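Long-range contact in AP-4 complex accessory subunit Tepsin (Equus caballus, PDB 5WF2), which probably associates with the AP-4 adaptor complex and may thereby take part in vesicular trafficking of proteins at the trans-Golgi network: residues A[107-111]-A[122-126]. Residues are numbered along the deposited sequence; the frame is centred on the assembly and turned at random.
Sequences LQELS and ATKIL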
loop_
_atom_site.group_PDB
_atom_site.type_symbol
_atom_site.label_atom_id
_atom_site.label_comp_id
_atom_site.label_asym_id
_atom_site.label_seq_id
_atom_site.Cartn_x
_atom_site.Cartn_y
_atom_site.Cartn_z
ATOM N N LEU A 107 5.937 -7.112 2.836
ATOM C CA LEU A 107 4.865 -8.104 2.769
ATOM C C LEU A 107 5.318 -9.455 3.310
ATOM O O LEU A 107 4.541 -10.142 3.992
ATOM C CB LEU A 107 4.367 -8.246 1.337
ATOM C CG LEU A 107 3.568 -7.077 0.775
ATOM C CD1 LEU A 107 3.240 -7.381 -0.658
ATOM C CD2 LEU A 107 2.257 -6.921 1.573
ATOM N N GLN A 108 6.562 -9.868 3.026
ATOM C CA GLN A 108 7.081 -11.110 3.608
ATOM C C GLN A 108 7.139 -11.024 5.136
ATOM O O GLN A 108 6.761 -11.975 5.827
ATOM C CB GLN A 108 8.484 -11.446 3.057
ATOM C CG GLN A 108 8.514 -12.174 1.741
ATOM C CD GLN A 108 9.921 -12.259 1.121
ATOM O OE1 GLN A 108 10.840 -11.535 1.515
ATOM N NE2 GLN A 108 10.088 -13.176 0.162
ATOM N N GLU A 109 7.609 -9.902 5.676
ATOM C CA GLU A 109 7.644 -9.727 7.128
ATOM C C GLU A 109 6.256 -9.841 7.749
ATOM O O GLU A 109 6.068 -10.529 8.770
ATOM C CB GLU A 109 8.265 -8.387 7.481
ATOM C CG GLU A 109 9.779 -8.370 7.317
ATOM C CD GLU A 109 10.379 -6.984 7.347
ATOM O OE1 GLU A 109 9.654 -6.000 7.671
ATOM O OE2 GLU A 109 11.588 -6.889 7.028
ATOM N N LEU A 110 5.269 -9.158 7.168
ATOM C CA LEU A 110 3.922 -9.196 7.730
ATOM C C LEU A 110 3.320 -10.586 7.612
ATOM O O LEU A 110 2.648 -11.057 8.543
ATOM C CB LEU A 110 3.018 -8.161 7.078
ATOM C CG LEU A 110 3.395 -6.677 7.218
ATOM C CD1 LEU A 110 2.470 -5.814 6.458
ATOM C CD2 LEU A 110 3.362 -6.203 8.631
ATOM N N SER A 111 3.556 -11.276 6.492
ATOM C CA SER A 111 2.977 -12.588 6.297
ATOM C C SER A 111 3.550 -13.617 7.268
ATOM O O SER A 111 2.932 -14.666 7.457
ATOM C CB SER A 111 3.174 -13.068 4.854
ATOM O OG SER A 111 4.482 -13.512 4.609
ATOM N N ALA A 122 -1.749 -9.320 4.089
ATOM C CA ALA A 122 -0.421 -9.227 3.480
ATOM C C ALA A 122 -0.088 -10.489 2.717
ATOM O O ALA A 122 0.548 -10.436 1.659
ATOM C CB ALA A 122 0.623 -8.989 4.562
ATOM N N THR A 123 -0.475 -11.643 3.254
ATOM C CA THR A 123 -0.182 -12.897 2.582
ATOM C C THR A 123 -0.899 -12.962 1.233
ATOM O O THR A 123 -0.289 -13.334 0.220
ATOM C CB THR A 123 -0.564 -14.086 3.466
ATOM O OG1 THR A 123 0.199 -14.064 4.690
ATOM C CG2 THR A 123 -0.276 -15.388 2.752
ATOM N N LYS A 124 -2.193 -12.581 1.193
ATOM C CA LYS A 124 -2.955 -12.687 -0.064
ATOM C C LYS A 124 -2.398 -11.746 -1.115
ATOM O O LYS A 124 -2.314 -12.103 -2.292
ATOM C CB LYS A 124 -4.439 -12.376 0.160
ATOM C CG LYS A 124 -5.049 -13.175 1.259
ATOM C CD LYS A 124 -6.559 -13.406 1.092
ATOM C CE LYS A 124 -7.374 -12.165 1.242
ATOM N NZ LYS A 124 -8.842 -12.530 1.471
ATOM N N ILE A 125 -1.983 -10.547 -0.700
ATOM C CA ILE A 125 -1.395 -9.598 -1.640
ATOM C C ILE A 125 -0.089 -10.161 -2.191
ATOM O O ILE A 125 0.194 -10.077 -3.390
ATOM C CB ILE A 125 -1.156 -8.244 -0.960
ATOM C CG1 ILE A 125 -2.473 -7.574 -0.587
ATOM C CG2 ILE A 125 -0.391 -7.347 -1.874
ATOM C CD1 ILE A 125 -2.386 -6.372 0.308
ATOM N N LEU A 126 0.762 -10.669 -1.302
ATOM C CA LEU A 126 2.052 -11.192 -1.727
ATOM C C LEU A 126 1.861 -12.356 -2.673
ATOM O O LEU A 126 2.524 -12.442 -3.712
ATOM C CB LEU A 126 2.856 -11.614 -0.497
ATOM C CG LEU A 126 4.253 -12.185 -0.719
ATOM C CD1 LEU A 126 5.078 -11.233 -1.525
ATOM C CD2 LEU A 126 4.918 -12.442 0.632
#
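Leu107 and Ser111 pack against Ala122, Thr123 and Leu126 in a largely apolar helix-helix contact that joins the last two helices of tepsin's all-helical VHS/ENTH-like domain, 96-111 and 117-132. A short connection turns the chain back, and the segment axes approach to 8.6 Å at 138° between their directions, roughly antiparallel but well splayed. Small residues mark the places where the backbones come near: Ser111 CA is 4.9 Å from Thr123 CA, and Leu107 CA is 5.5 Å from Ala122 CA. The Ala122 CB methyl sits 3.6 Å from Leu110 CB.

Leu107 fills the middle with both branches. With CG held beside the backbone N (chi1 -71°), its CD2 meets Ala122 O and, at 4.0 Å, Ala122 CB, while CD1 reaches Ile125 CG2 at 3.8 Å, the two side chains crossing at about a right angle. Leu126 has its CG swung anti to the backbone N (chi1 -180°); Gln108 CG, on an exposed side chain, lies 3.8 Å from Leu126 CD2 at the margin. At the last residue of helix 96-111, Ser111 CB is pressed to 3.1 Å from Thr123 OG1, a tight contact; this hydroxyl is hydrogen-bonded within its own helix to Thr119 O.

Leu82 of helix 75-89 touches Leu107, Leu110 and Ile125, joining a third helix to the contact. With no hydrogen bond spanning the two segments, cohesion rests mainly on aliphatic packing, illustrating how small residues let consecutive helices draw near while leucines pack alongside.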